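Local coordinates for periplasmic binding protein component of an ABC type zinc uptake transporter (Synechocystis sp., PDB 2OV3) that binds zinc in the periplasm and probably delivers it to the membrane part of an ABC-type zinc uptake transporter, at residues I116-E119 with L120-D124; D126-D129 with Q130-N134; I198-A201 with K202-L206. One frame throughout, in Å; residues are numbered along the deposited sequence.

Interaction 1. Residues I116-E119 with L120-D124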
loop_
_atom_site.group_PDB
_atom_site.type_symbol
_atom_site.label_atom_id
_atom_site.label_comp_id
_atom_site.label_asym_id
_atom_site.label_seq_id
_atom_site.Cartn_x
_atom_site.Cartn_y
_atom_site.Cartn_z
ATOM N N ILE A 116 -14.170 5.043 -5.616
ATOM C CA ILE A 116 -13.771 6.425 -5.865
ATOM C C ILE A 116 -14.588 7.035 -6.989
ATOM O O ILE A 116 -15.126 8.133 -6.859
ATOM C CB ILE A 116 -12.307 6.536 -6.286
ATOM C CG1 ILE A 116 -11.400 5.920 -5.221
ATOM C CG2 ILE A 116 -11.969 7.993 -6.549
ATOM C CD1 ILE A 116 -11.718 6.359 -3.826
ATOM N N ALA A 117 -14.641 6.310 -8.100
ATOM C CA ALA A 117 -15.371 6.732 -9.285
ATOM C C ALA A 117 -16.831 6.996 -8.934
ATOM O O ALA A 117 -17.359 8.077 -9.201
ATOM C CB ALA A 117 -15.269 5.653 -10.356
ATOM N N LYS A 118 -17.473 6.004 -8.326
ATOM C CA LYS A 118 -18.858 6.142 -7.931
ATOM C C LYS A 118 -19.043 7.453 -7.162
ATOM O O LYS A 118 -19.965 8.218 -7.438
ATOM C CB LYS A 118 -19.269 4.957 -7.059
ATOM C CG LYS A 118 -20.736 4.929 -6.686
ATOM C CD LYS A 118 -21.058 3.731 -5.803
ATOM C CE LYS A 118 -22.548 3.670 -5.494
ATOM N NZ LYS A 118 -23.029 4.947 -4.882
ATOM N N GLU A 119 -18.144 7.718 -6.220
ATOM C CA GLU A 119 -18.228 8.919 -5.409
ATOM C C GLU A 119 -17.937 10.218 -6.172
ATOM O O GLU A 119 -18.537 11.250 -5.887
ATOM C CB GLU A 119 -17.305 8.776 -4.198
ATOM C CG GLU A 119 -17.699 7.596 -3.303
ATOM C CD GLU A 119 -19.047 7.800 -2.619
ATOM O OE1 GLU A 119 -19.087 8.504 -1.584
ATOM O OE2 GLU A 119 -20.070 7.275 -3.126
ATOM N N LEU A 120 -17.024 10.167 -7.137
ATOM C CA LEU A 120 -16.705 11.341 -7.926
ATOM C C LEU A 120 -17.879 11.687 -8.848
ATOM O O LEU A 120 -18.119 12.857 -9.161
ATOM C CB LEU A 120 -15.432 11.108 -8.754
ATOM C CG LEU A 120 -14.080 11.096 -8.020
ATOM C CD1 LEU A 120 -12.958 10.756 -8.992
ATOM C CD2 LEU A 120 -13.821 12.465 -7.376
ATOM N N ALA A 121 -18.616 10.666 -9.277
ATOM C CA ALA A 121 -19.765 10.865 -10.156
ATOM C C ALA A 121 -20.944 11.463 -9.407
ATOM O O ALA A 121 -21.867 11.996 -10.016
ATOM C CB ALA A 121 -20.179 9.549 -10.790
ATOM N N GLU A 122 -20.921 11.375 -8.084
ATOM C CA GLU A 122 -22.008 11.919 -7.292
ATOM C C GLU A 122 -21.809 13.404 -7.062
ATOM O O GLU A 122 -22.771 14.162 -6.954
ATOM C CB GLU A 122 -22.094 11.205 -5.949
ATOM C CG GLU A 122 -22.308 9.711 -6.052
ATOM C CD GLU A 122 -22.184 9.022 -4.702
ATOM O OE1 GLU A 122 -22.308 7.773 -4.648
ATOM O OE2 GLU A 122 -21.959 9.736 -3.693
ATOM N N LEU A 123 -20.554 13.827 -7.005
ATOM C CA LEU A 123 -20.254 15.236 -6.766
ATOM C C LEU A 123 -20.213 16.008 -8.063
ATOM O O LEU A 123 -20.455 17.214 -8.098
ATOM C CB LEU A 123 -18.903 15.362 -6.063
ATOM C CG LEU A 123 -18.771 14.585 -4.756
ATOM C CD1 LEU A 123 -17.341 14.679 -4.291
ATOM C CD2 LEU A 123 -19.727 15.122 -3.706
ATOM N N ASP A 124 -19.898 15.284 -9.129
ATOM C CA ASP A 124 -19.781 15.867 -10.453
ATOM C C ASP A 124 -20.463 14.976 -11.489
ATOM O O ASP A 124 -19.797 14.316 -12.292
ATOM C CB ASP A 124 -18.305 16.032 -10.789
ATOM C CG ASP A 124 -18.088 16.930 -11.965
ATOM O OD1 ASP A 124 -18.879 17.887 -12.113
ATOM O OD2 ASP A 124 -17.121 16.699 -12.724
#
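I116 and L120 form the close-packed side of this last stretch of helix 106-123, lying side by side and pointing the same way, with I116 CG2 3.8 Å from L120 CD1. With CG1 of I116 set beside the backbone N (chi1 -57°), its CG2 branch runs anti to that N and faces L120. Two sound backbone bonds lie beneath: L120 N donates to I116 O at 2.8 Å, and A121 N to A117 O at 2.9 Å; the bonds to K118 O and E119 O are weak. This face is buried because I116 and L120 both rest on L16 of helix 10-20, while L120 also touches I5 of strand 3-7.

The solvent side is built differently. K118 is extended as far as CE and bends only at its last torsion (chi4 -55°), bringing NZ 2.9 Å from E122 OE1 in a salt bridge that meets the oxygen nearly along its C-O bond. On the same E122 carboxylate, E119 OE2 approaches OE1 to 2.8 Å, the two carboxylate planes 81° apart. Crowding of like charge this close is likely to raise the pKa of one acid, with the ammonium of K118 probably offsetting part of the cost.

Interaction 2. Residues D126-D129 with Q130-N134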
loop_
_atom_site.group_PDB
_atom_site.type_symbol
_atom_site.label_atom_id
_atom_site.label_comp_id
_atom_site.label_asym_id
_atom_site.label_seq_id
_atom_site.Cartn_x
_atom_site.Cartn_y
_atom_site.Cartn_z
ATOM N N ASP A 126 -22.213 15.656 -14.275
ATOM C CA ASP A 126 -22.016 15.974 -15.679
ATOM C C ASP A 126 -20.980 15.069 -16.336
ATOM O O ASP A 126 -21.137 14.650 -17.485
ATOM C CB ASP A 126 -21.601 17.441 -15.859
ATOM C CG ASP A 126 -22.653 18.419 -15.353
ATOM O OD1 ASP A 126 -23.856 18.075 -15.391
ATOM O OD2 ASP A 126 -22.270 19.535 -14.928
ATOM N N ASN A 127 -19.930 14.743 -15.594
ATOM C CA ASN A 127 -18.862 13.917 -16.130
ATOM C C ASN A 127 -18.923 12.452 -15.711
ATOM O O ASN A 127 -17.958 11.704 -15.870
ATOM C CB ASN A 127 -17.538 14.554 -15.741
ATOM C CG ASN A 127 -17.443 15.985 -16.220
ATOM O OD1 ASN A 127 -17.614 16.260 -17.407
ATOM N ND2 ASN A 127 -17.183 16.906 -15.304
ATOM N N ARG A 128 -20.073 12.050 -15.190
ATOM C CA ARG A 128 -20.278 10.677 -14.770
ATOM C C ARG A 128 -19.724 9.704 -15.805
ATOM O O ARG A 128 -19.130 8.692 -15.444
ATOM C CB ARG A 128 -21.765 10.412 -14.575
ATOM C CG ARG A 128 -22.090 8.987 -14.173
ATOM C CD ARG A 128 -23.586 8.763 -14.182
ATOM N NE ARG A 128 -23.973 7.559 -13.457
ATOM C CZ ARG A 128 -23.817 7.391 -12.146
ATOM N NH1 ARG A 128 -23.276 8.355 -11.407
ATOM N NH2 ARG A 128 -24.217 6.260 -11.568
ATOM N N ASP A 129 -19.909 10.013 -17.087
ATOM C CA ASP A 129 -19.421 9.140 -18.148
ATOM C C ASP A 129 -17.904 8.987 -18.177
ATOM O O ASP A 129 -17.401 7.867 -18.288
ATOM C CB ASP A 129 -19.911 9.620 -19.526
ATOM C CG ASP A 129 -19.358 10.987 -19.915
ATOM O OD1 ASP A 129 -19.611 11.956 -19.172
ATOM O OD2 ASP A 129 -18.685 11.093 -20.968
ATOM N N GLN A 130 -17.176 10.101 -18.088
ATOM C CA GLN A 130 -15.712 10.050 -18.116
ATOM C C GLN A 130 -15.184 9.205 -16.954
ATOM O O GLN A 130 -14.236 8.435 -17.112
ATOM C CB GLN A 130 -15.112 11.465 -18.074
ATOM C CG GLN A 130 -15.609 12.365 -19.199
ATOM C CD GLN A 130 -14.764 13.624 -19.422
ATOM O OE1 GLN A 130 -15.243 14.600 -20.007
ATOM N NE2 GLN A 130 -13.510 13.602 -18.976
ATOM N N TYR A 131 -15.825 9.336 -15.796
ATOM C CA TYR A 131 -15.443 8.580 -14.616
ATOM C C TYR A 131 -15.635 7.089 -14.853
ATOM O O TYR A 131 -14.705 6.303 -14.665
ATOM C CB TYR A 131 -16.268 9.036 -13.408
ATOM C CG TYR A 131 -15.947 10.454 -12.968
ATOM C CD1 TYR A 131 -16.955 11.404 -12.809
ATOM C CD2 TYR A 131 -14.631 10.852 -12.743
ATOM C CE1 TYR A 131 -16.657 12.715 -12.440
ATOM C CE2 TYR A 131 -14.327 12.157 -12.376
ATOM C CZ TYR A 131 -15.341 13.084 -12.228
ATOM O OH TYR A 131 -15.042 14.379 -11.881
ATOM N N GLU A 132 -16.835 6.697 -15.275
ATOM C CA GLU A 132 -17.117 5.285 -15.529
ATOM C C GLU A 132 -16.229 4.763 -16.644
ATOM O O GLU A 132 -15.854 3.591 -16.657
ATOM C CB GLU A 132 -18.582 5.083 -15.917
ATOM C CG GLU A 132 -19.579 5.459 -14.839
ATOM C CD GLU A 132 -20.947 4.882 -15.101
ATOM O OE1 GLU A 132 -21.818 4.974 -14.203
ATOM O OE2 GLU A 132 -21.162 4.332 -16.206
ATOM N N ALA A 133 -15.889 5.635 -17.582
ATOM C CA ALA A 133 -15.041 5.229 -18.688
ATOM C C ALA A 133 -13.617 5.020 -18.194
ATOM O O ALA A 133 -13.037 3.951 -18.386
ATOM C CB ALA A 133 -15.070 6.284 -19.787
ATOM N N ASN A 134 -13.056 6.048 -17.567
ATOM C CA ASN A 134 -11.704 5.960 -17.044
ATOM C C ASN A 134 -11.593 4.743 -16.125
ATOM O O ASN A 134 -10.585 4.043 -16.129
ATOM C CB ASN A 134 -11.343 7.254 -16.292
ATOM C CG ASN A 134 -11.164 8.444 -17.232
ATOM O OD1 ASN A 134 -10.820 8.275 -18.402
ATOM N ND2 ASN A 134 -11.376 9.645 -16.721
HETATM O O HOH W 1 -18.096 14.031 -19.554
#
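With CG anti to its own carbonyl carbon and beside the backbone N (chi1 -67°), Y131 runs back alongside the N127 carbonyl. Its CB lies 3.5 Å from R128 O; CG and CD1 pass N127 O, with CD1 3.2 Å from that oxygen, and CE1 reaches N127 CB at 3.9 Å. At the tip, OH probably hydrogen-bonds D124 OD2, the oxygen that N127 ND2 also uses. A phenylalanine here would probably keep the ring packing against N127 and L120 but leave D124 OD2 without one of its donors, the turn between the helices held less firmly.

The same N127 O accepts Y131 N at 3.2 Å, nearly straight (166°). Toward solvent, R128 and E132 pair by charge alone: E132 OE1 sits over one face of the guanidinium, 3.4 Å from R128 NE, no N-H aimed at it. D129 and Q130 are joined through water 1, which lies 2.6 Å from D129 OD1 and 2.9 Å from Q130 OE1 and can donate to either.

N127, at the N-cap, makes no capping bond with its side chain, which is turned to D124 instead. The arrangement is a helix N-terminus, the first turn of helix 128-153, fastened to the end of the preceding helix.

Interaction 3. Residues I198-A201 with K202-L206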
loop_
_atom_site.group_PDB
_atom_site.type_symbol
_atom_site.label_atom_id
_atom_site.label_comp_id
_atom_site.label_asym_id
_atom_site.label_seq_id
_atom_site.Cartn_x
_atom_site.Cartn_y
_atom_site.Cartn_z
ATOM N N ILE A 198 16.074 -15.411 11.858
ATOM C CA ILE A 198 17.343 -15.676 11.185
ATOM C C ILE A 198 17.596 -17.162 10.971
ATOM O O ILE A 198 18.063 -17.567 9.907
ATOM C CB ILE A 198 18.529 -15.117 11.969
ATOM C CG1 ILE A 198 18.393 -13.601 12.095
ATOM C CG2 ILE A 198 19.838 -15.477 11.264
ATOM C CD1 ILE A 198 19.522 -12.958 12.847
ATOM N N ASP A 199 17.319 -17.975 11.983
ATOM C CA ASP A 199 17.546 -19.405 11.847
ATOM C C ASP A 199 16.568 -20.009 10.856
ATOM O O ASP A 199 16.918 -20.914 10.102
ATOM C CB ASP A 199 17.421 -20.116 13.199
ATOM C CG ASP A 199 18.508 -19.698 14.185
ATOM O OD1 ASP A 199 19.635 -19.357 13.741
ATOM O OD2 ASP A 199 18.240 -19.731 15.404
ATOM N N THR A 200 15.343 -19.502 10.847
ATOM C CA THR A 200 14.345 -20.013 9.924
ATOM C C THR A 200 14.779 -19.678 8.504
ATOM O O THR A 200 14.670 -20.499 7.591
ATOM C CB THR A 200 12.975 -19.388 10.208
ATOM O OG1 THR A 200 12.468 -19.907 11.443
ATOM C CG2 THR A 200 11.999 -19.701 9.082
ATOM N N ALA A 201 15.287 -18.462 8.339
ATOM C CA ALA A 201 15.757 -17.988 7.047
ATOM C C ALA A 201 16.916 -18.850 6.545
ATOM O O ALA A 201 16.888 -19.326 5.417
ATOM C CB ALA A 201 16.196 -16.529 7.160
ATOM N N LYS A 202 17.934 -19.042 7.377
ATOM C CA LYS A 202 19.077 -19.855 6.971
ATOM C C LYS A 202 18.661 -21.252 6.501
ATOM O O LYS A 202 19.130 -21.728 5.469
ATOM C CB LYS A 202 20.079 -20.003 8.116
ATOM C CG LYS A 202 20.777 -18.725 8.517
ATOM C CD LYS A 202 21.831 -19.013 9.576
ATOM C CE LYS A 202 22.603 -17.753 9.931
ATOM N NZ LYS A 202 23.739 -18.012 10.867
ATOM N N GLU A 203 17.780 -21.898 7.261
ATOM C CA GLU A 203 17.321 -23.237 6.921
ATOM C C GLU A 203 16.473 -23.289 5.661
ATOM O O GLU A 203 16.429 -24.318 4.993
ATOM C CB GLU A 203 16.530 -23.841 8.071
ATOM C CG GLU A 203 17.337 -24.049 9.326
ATOM C CD GLU A 203 16.452 -24.174 10.554
ATOM O OE1 GLU A 203 17.010 -24.271 11.671
ATOM O OE2 GLU A 203 15.205 -24.171 10.394
ATOM N N ASN A 204 15.792 -22.196 5.332
ATOM C CA ASN A 204 14.975 -22.190 4.126
ATOM C C ASN A 204 15.756 -21.547 3.001
ATOM O O ASN A 204 15.250 -21.359 1.892
ATOM C CB ASN A 204 13.670 -21.427 4.330
ATOM C CG ASN A 204 12.746 -22.113 5.304
ATOM O OD1 ASN A 204 12.470 -23.315 5.191
ATOM N ND2 ASN A 204 12.246 -21.355 6.261
ATOM N N ASN A 205 17.005 -21.219 3.297
ATOM C CA ASN A 205 17.892 -20.586 2.331
ATOM C C ASN A 205 17.321 -19.277 1.782
ATOM O O ASN A 205 17.422 -19.002 0.579
ATOM C CB ASN A 205 18.178 -21.533 1.165
ATOM C CG ASN A 205 19.356 -21.068 0.315
ATOM O OD1 ASN A 205 19.517 -21.490 -0.836
ATOM N ND2 ASN A 205 20.192 -20.198 0.886
ATOM N N LEU A 206 16.701 -18.476 2.642
ATOM C CA LEU A 206 16.167 -17.209 2.167
ATOM C C LEU A 206 17.400 -16.439 1.726
ATOM O O LEU A 206 18.424 -16.461 2.408
ATOM C CB LEU A 206 15.396 -16.480 3.277
ATOM C CG LEU A 206 14.159 -17.242 3.782
ATOM C CD1 LEU A 206 13.366 -16.376 4.734
ATOM C CD2 LEU A 206 13.289 -17.668 2.602
HETATM O O HOH W 2 22.826 -18.297 13.619
#
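I198 meets K202 near the far end of the lysine chain, I198 CG2 lying 3.8 Å from K202 CE. The two side chains run side by side, and the lysine is extended beyond CG, which carries its ammonium past the isoleucine. I198 itself rests on I223 and I227 of helix 218-227, so this edge of the helix is covered.

At D199 the contact turns polar and indirect. Water 2 accepts from K202 NZ at 2.9 Å and donates weakly to D199 OD1, while the charged groups themselves stay 5.2 Å apart; a solvent-mediated attraction is the most the geometry supports. The carbonyl of D199 takes E203 N at 3.1 Å, and the aliphatic part of E203 lies over that oxygen.

T200 follows with its methyl against an amide: CG2, anti to the backbone N (chi1 -71° for OG1), stands 3.3 Å from N204 ND2. Its hydroxyl is engaged one turn back, with Q196 O. T200 O receives N204 N.

A201 ends the segment where the helix closes. Its carbonyl oxygen accepts L206 N at 2.9 Å, with an N-H...O angle of 166°, and N204 N weakly. L206 folds back so that its CD1 lies 3.7 Å from A201 CB, and both side chains touch I162 of strand 160-163.

N205 has a positive phi of 57°, and its N donates to K202 O. Together with the L206-to-A201 bond and the apolar contact across it, this is a Schellman motif, ending helix 193-204 just before strand 208-212.

Overall arrangement
From the N terminus, strands 3-7, 24-28, 54-57 and 78-81 make the first parallel sheet before helix 106-123 reaches interaction 1. None of the three contacts closes a loop: each joins consecutive segments, and they come in series, neither nested nor crossed. Interactions 1 and 2 have centres 9 Å apart and touch across the turn between helices 106-123 and 128-153, where A121 CB lies 3.4 Å from R128 NH1. Interaction 3, about 48 Å from interaction 1 between centres and on the opposite side of the chain's centre, lies on helix 193-204, packed beside the second parallel sheet, just ahead of strand 208-212. All three lie away from the zinc site of H37, H101 and H165.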